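Local coordinates for protein RNA-directed RNA polymerase (Infectious pancreatic necrosis virus, PDB 3ZED) that probably copies the viral genome by RNA-directed RNA synthesis, acting both free and covalently attached to the genomic RNA, at residues Leu147-Glu152 with Arg582-Ala587; Leu128-Phe133 with Ala631-Leu636. All coordinates share one frame; numbering follows the deposited sequence.

Contact 1: Leu147-Glu152 with Arg582-Ala587; sequences LRQVRE and RLIASA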
loop_
_atom_site.group_PDB
_atom_site.type_symbol
_atom_site.label_atom_id
_atom_site.label_comp_id
_atom_site.label_asym_id
_atom_site.label_seq_id
_atom_site.Cartn_x
_atom_site.Cartn_y
_atom_site.Cartn_z
ATOM N N LEU B 147 -6.047 29.662 13.573
ATOM C CA LEU B 147 -7.421 29.586 14.064
ATOM C C LEU B 147 -8.417 29.466 12.892
ATOM O O LEU B 147 -9.275 28.578 12.908
ATOM C CB LEU B 147 -7.777 30.812 14.948
ATOM C CG LEU B 147 -9.224 30.828 15.525
ATOM C CD1 LEU B 147 -9.504 29.586 16.367
ATOM C CD2 LEU B 147 -9.509 32.129 16.338
ATOM N N ARG B 148 -8.299 30.352 11.889
ATOM C CA ARG B 148 -9.205 30.341 10.734
ATOM C C ARG B 148 -9.163 28.997 10.002
ATOM O O ARG B 148 -10.220 28.437 9.680
ATOM C CB ARG B 148 -8.860 31.482 9.776
ATOM C CG ARG B 148 -9.380 32.814 10.268
ATOM C CD ARG B 148 -9.145 33.928 9.272
ATOM N NE ARG B 148 -8.900 35.196 9.952
ATOM C CZ ARG B 148 -7.719 35.804 9.999
ATOM N NH1 ARG B 148 -6.667 35.280 9.375
ATOM N NH2 ARG B 148 -7.582 36.952 10.654
ATOM N N GLN B 149 -7.945 28.444 9.821
ATOM C CA GLN B 149 -7.757 27.170 9.123
ATOM C C GLN B 149 -8.414 26.011 9.864
ATOM O O GLN B 149 -9.121 25.219 9.227
ATOM C CB GLN B 149 -6.281 26.904 8.872
ATOM C CG GLN B 149 -5.761 27.747 7.713
ATOM C CD GLN B 149 -4.265 27.693 7.559
ATOM O OE1 GLN B 149 -3.530 27.151 8.403
ATOM N NE2 GLN B 149 -3.777 28.301 6.490
ATOM N N VAL B 150 -8.227 25.938 11.199
ATOM C CA VAL B 150 -8.834 24.887 12.016
ATOM C C VAL B 150 -10.383 25.022 11.976
ATOM O O VAL B 150 -11.067 24.018 11.763
ATOM C CB VAL B 150 -8.299 24.877 13.461
ATOM C CG1 VAL B 150 -9.076 23.879 14.325
ATOM C CG2 VAL B 150 -6.814 24.536 13.483
ATOM N N ARG B 151 -10.909 26.254 12.127
ATOM C CA ARG B 151 -12.352 26.492 12.092
ATOM C C ARG B 151 -12.948 26.135 10.728
ATOM O O ARG B 151 -14.018 25.533 10.692
ATOM C CB ARG B 151 -12.708 27.934 12.459
ATOM C CG ARG B 151 -14.127 28.042 12.996
ATOM C CD ARG B 151 -14.460 29.420 13.505
ATOM N NE ARG B 151 -14.910 30.261 12.402
ATOM C CZ ARG B 151 -16.171 30.576 12.162
ATOM N NH1 ARG B 151 -17.133 30.162 12.978
ATOM N NH2 ARG B 151 -16.483 31.329 11.122
ATOM N N GLU B 152 -12.276 26.537 9.620
ATOM C CA GLU B 152 -12.696 26.230 8.249
ATOM C C GLU B 152 -12.665 24.701 8.002
ATOM O O GLU B 152 -13.590 24.182 7.391
ATOM C CB GLU B 152 -11.825 26.982 7.220
ATOM C CG GLU B 152 -12.094 26.639 5.756
ATOM C CD GLU B 152 -13.312 27.186 5.017
ATOM O OE1 GLU B 152 -14.270 27.655 5.677
ATOM O OE2 GLU B 152 -13.333 27.073 3.768
ATOM N N ARG B 582 -2.506 18.715 6.125
ATOM C CA ARG B 582 -2.676 17.440 6.835
ATOM C C ARG B 582 -2.713 17.659 8.355
ATOM O O ARG B 582 -3.535 17.057 9.040
ATOM C CB ARG B 582 -1.525 16.476 6.494
ATOM C CG ARG B 582 -1.523 16.048 5.050
ATOM C CD ARG B 582 -0.490 14.963 4.857
ATOM N NE ARG B 582 -0.307 14.702 3.433
ATOM C CZ ARG B 582 -0.199 13.492 2.899
ATOM N NH1 ARG B 582 -0.241 12.409 3.671
ATOM N NH2 ARG B 582 -0.029 13.353 1.589
ATOM N N LEU B 583 -1.824 18.529 8.870
ATOM C CA LEU B 583 -1.752 18.866 10.290
ATOM C C LEU B 583 -3.077 19.471 10.764
ATOM O O LEU B 583 -3.637 19.004 11.753
ATOM C CB LEU B 583 -0.585 19.850 10.543
ATOM C CG LEU B 583 -0.259 20.223 11.997
ATOM C CD1 LEU B 583 0.374 19.037 12.755
ATOM C CD2 LEU B 583 0.699 21.407 12.035
ATOM N N ILE B 584 -3.593 20.464 10.037
ATOM C CA ILE B 584 -4.856 21.151 10.345
ATOM C C ILE B 584 -6.043 20.171 10.263
ATOM O O ILE B 584 -6.833 20.134 11.203
ATOM C CB ILE B 584 -5.042 22.389 9.437
ATOM C CG1 ILE B 584 -3.926 23.447 9.661
ATOM C CG2 ILE B 584 -6.446 23.021 9.533
ATOM C CD1 ILE B 584 -3.861 24.204 11.045
ATOM N N ALA B 585 -6.138 19.358 9.200
ATOM C CA ALA B 585 -7.240 18.395 9.053
ATOM C C ALA B 585 -7.278 17.418 10.233
ATOM O O ALA B 585 -8.347 17.154 10.779
ATOM C CB ALA B 585 -7.111 17.630 7.736
ATOM N N SER B 586 -6.109 16.933 10.642
ATOM C CA SER B 586 -5.950 15.988 11.757
ATOM C C SER B 586 -6.279 16.655 13.122
ATOM O O SER B 586 -6.911 16.014 13.973
ATOM C CB SER B 586 -4.547 15.398 11.752
ATOM O OG SER B 586 -4.467 14.343 12.690
ATOM N N ALA B 587 -5.936 17.950 13.295
ATOM C CA ALA B 587 -6.283 18.723 14.495
ATOM C C ALA B 587 -7.787 18.970 14.564
ATOM O O ALA B 587 -8.364 18.896 15.650
ATOM C CB ALA B 587 -5.543 20.063 14.509
#
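Ile584 carries most of this contact, set against Gln149 and Val150 on the facing helix. The first group of touches is apolar. Ile584 CD1 meets Val150 CG2 at 3.8 Å, methyl against methyl. Val150 holds CG1 anti to its backbone N (chi1 173°), which leaves CG2 for this meeting while CG1 serves a third helix. The second group is side chain on backbone. Ile584 CG2 lies against the peptide that joins the two partners, 3.5 Å from Gln149 O and 3.8 Å from Val150 N. The branched side chain thus packs directly on the helix backbone, and the two helices come close: the CA atoms of Val150 and Ile584 are 5.7 Å apart. The third group involves the glutamine side chain, which is extended beyond CG and crosses Ile584 at about a right angle. Gln149 OE1 is 3.9 Å from Ile584 CG1. This is plain van der Waals contact, and the same OE1 takes a weak hydrogen bond from Asn580 ND2 at the start of the partner helix. No hydrogen bond links the two segments themselves. The contact joins helix 143-156 to helix 580-588, which follows strand 573-578. Helix 125-137 touches Val150 through Leu131, while helices 604-621 and 625-645 meet Leu583.

Contact 2: Leu128-Phe133 with Ala631-Leu636; sequences LKQLTF and AKHMSL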
loop_
_atom_site.group_PDB
_atom_site.type_symbol
_atom_site.label_atom_id
_atom_site.label_comp_id
_atom_site.label_asym_id
_atom_site.label_seq_id
_atom_site.Cartn_x
_atom_site.Cartn_y
_atom_site.Cartn_z
ATOM N N LEU B 128 -10.736 23.916 19.333
ATOM C CA LEU B 128 -11.133 25.171 18.673
ATOM C C LEU B 128 -11.370 26.281 19.707
ATOM O O LEU B 128 -10.977 27.437 19.462
ATOM C CB LEU B 128 -12.404 24.973 17.786
ATOM C CG LEU B 128 -12.997 26.234 17.118
ATOM C CD1 LEU B 128 -11.972 26.912 16.212
ATOM C CD2 LEU B 128 -14.231 25.896 16.313
ATOM N N LYS B 129 -12.036 25.937 20.841
ATOM C CA LYS B 129 -12.277 26.877 21.946
ATOM C C LYS B 129 -10.938 27.345 22.533
ATOM O O LYS B 129 -10.724 28.547 22.698
ATOM C CB LYS B 129 -13.161 26.242 23.037
ATOM C CG LYS B 129 -14.637 26.131 22.664
ATOM C CD LYS B 129 -15.356 25.070 23.485
ATOM C CE LYS B 129 -16.820 25.003 23.130
ATOM N NZ LYS B 129 -17.428 23.711 23.536
ATOM N N GLN B 130 -10.019 26.404 22.773
ATOM C CA GLN B 130 -8.692 26.671 23.328
ATOM C C GLN B 130 -7.855 27.563 22.394
ATOM O O GLN B 130 -7.265 28.539 22.851
ATOM C CB GLN B 130 -7.961 25.359 23.632
ATOM C CG GLN B 130 -8.584 24.559 24.778
ATOM C CD GLN B 130 -8.594 25.293 26.097
ATOM O OE1 GLN B 130 -7.639 25.969 26.474
ATOM N NE2 GLN B 130 -9.680 25.176 26.826
ATOM N N LEU B 131 -7.870 27.277 21.084
ATOM C CA LEU B 131 -7.166 28.082 20.082
ATOM C C LEU B 131 -7.656 29.525 20.116
ATOM O O LEU B 131 -6.829 30.448 20.087
ATOM C CB LEU B 131 -7.349 27.493 18.673
ATOM C CG LEU B 131 -6.660 26.165 18.372
ATOM C CD1 LEU B 131 -7.237 25.558 17.123
ATOM C CD2 LEU B 131 -5.123 26.321 18.231
ATOM N N THR B 132 -8.995 29.732 20.198
ATOM C CA THR B 132 -9.599 31.073 20.264
ATOM C C THR B 132 -9.158 31.815 21.544
ATOM O O THR B 132 -8.821 33.008 21.474
ATOM C CB THR B 132 -11.131 30.994 20.198
ATOM O OG1 THR B 132 -11.501 30.212 19.076
ATOM C CG2 THR B 132 -11.784 32.372 20.116
ATOM N N PHE B 133 -9.168 31.120 22.697
ATOM C CA PHE B 133 -8.741 31.744 23.952
ATOM C C PHE B 133 -7.283 32.168 23.884
ATOM O O PHE B 133 -6.958 33.269 24.312
ATOM C CB PHE B 133 -8.941 30.834 25.183
ATOM C CG PHE B 133 -8.318 31.423 26.447
ATOM C CD1 PHE B 133 -8.754 32.646 26.958
ATOM C CD2 PHE B 133 -7.259 30.781 27.086
ATOM C CE1 PHE B 133 -8.170 33.192 28.107
ATOM C CE2 PHE B 133 -6.697 31.312 28.250
ATOM C CZ PHE B 133 -7.176 32.500 28.765
ATOM N N ALA B 631 -2.552 22.889 22.278
ATOM C CA ALA B 631 -2.363 21.438 22.441
ATOM C C ALA B 631 -1.591 21.095 23.732
ATOM O O ALA B 631 -1.970 20.132 24.401
ATOM C CB ALA B 631 -1.658 20.833 21.233
ATOM N N LYS B 632 -0.524 21.866 24.079
ATOM C CA LYS B 632 0.253 21.650 25.316
ATOM C C LYS B 632 -0.690 21.766 26.518
ATOM O O LYS B 632 -0.693 20.892 27.385
ATOM C CB LYS B 632 1.432 22.645 25.446
ATOM C CG LYS B 632 2.289 22.466 26.702
ATOM C CD LYS B 632 3.413 23.505 26.790
ATOM C CE LYS B 632 4.488 23.090 27.780
ATOM N NZ LYS B 632 5.688 23.995 27.796
ATOM N N HIS B 633 -1.522 22.825 26.524
ATOM C CA HIS B 633 -2.514 23.073 27.564
ATOM C C HIS B 633 -3.476 21.887 27.689
ATOM O O HIS B 633 -3.701 21.394 28.788
ATOM C CB HIS B 633 -3.297 24.363 27.281
ATOM C CG HIS B 633 -4.373 24.616 28.291
ATOM N ND1 HIS B 633 -5.681 24.233 28.059
ATOM C CD2 HIS B 633 -4.286 25.130 29.539
ATOM C CE1 HIS B 633 -6.354 24.584 29.149
ATOM N NE2 HIS B 633 -5.554 25.111 30.067
ATOM N N MET B 634 -4.005 21.414 26.557
ATOM C CA MET B 634 -4.918 20.275 26.490
ATOM C C MET B 634 -4.250 19.004 27.009
ATOM O O MET B 634 -4.871 18.261 27.761
ATOM C CB MET B 634 -5.417 20.068 25.060
ATOM C CG MET B 634 -6.450 21.079 24.641
ATOM S SD MET B 634 -8.112 20.600 25.162
ATOM C CE MET B 634 -8.246 21.442 26.701
ATOM N N SER B 635 -2.983 18.775 26.622
ATOM C CA SER B 635 -2.200 17.609 27.018
ATOM C C SER B 635 -1.929 17.593 28.536
ATOM O O SER B 635 -2.057 16.537 29.159
ATOM C CB SER B 635 -0.888 17.569 26.246
ATOM O OG SER B 635 0.025 16.693 26.883
ATOM N N LEU B 636 -1.567 18.749 29.121
ATOM C CA LEU B 636 -1.273 18.840 30.554
ATOM C C LEU B 636 -2.569 18.790 31.384
ATOM O O LEU B 636 -2.580 18.142 32.431
ATOM C CB LEU B 636 -0.436 20.091 30.885
ATOM C CG LEU B 636 1.018 20.124 30.336
ATOM C CD1 LEU B 636 1.679 21.474 30.598
ATOM C CD2 LEU B 636 1.888 19.023 30.948
#
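Within 128-133, Gln130 alone makes close contact, meeting His633 and Met634. Gln130 OE1 sits 3.1 Å from His633 ND1 and 3.3 Å from His633 CE1. The angle is too poor for a hydrogen bond. The amide and imidazole planes are only 14° apart, although the side chains as a whole cross at about a right angle. On the apolar side, Met634 CE is 3.7 Å from Gln130 CG and also lies near the amide group. Both chains are bent. Gln130 turns at chi2 (-61°), and Met634 turns at chi2 and chi3, which folds its methyl back toward the glutamine.

Further out, Phe134, on the same helix as Gln130, stacks edge-to-face with His633, and Tyr613 of helix 604-621 touches Met634. Ala630 touches Gln130 one turn before Met634. Leu131 packs on Leu626 and Ala630 of helix 625-645. The nearest CA atoms of the two segments, of Gln130 and Met634, are 8.1 Å apart, and long side chains span the gap. This is a helix-helix contact between the N-terminal part of the polymerase and its thumb region.

The centres of contacts 1 and 2 lie about 13 Å apart, on the same side of the chain's centre. Along the chain the order is 128-133, 147-152, 582-587, 631-636, so the outer pair encloses the inner one. The first two segments sit on consecutive helices, 125-137 and 143-156. These pack directly on each other: Leu147 CD1 is 3.6 Å from Leu128 CD1. Helix 625-645, which carries 631-636, also reaches the first two helices through Leu626, which touches Leu147 and Leu131. Together the two contacts join an early pair of helices to the thumb region more than 400 residues later. Both lie away from the potassium sites and the predicted GTP site.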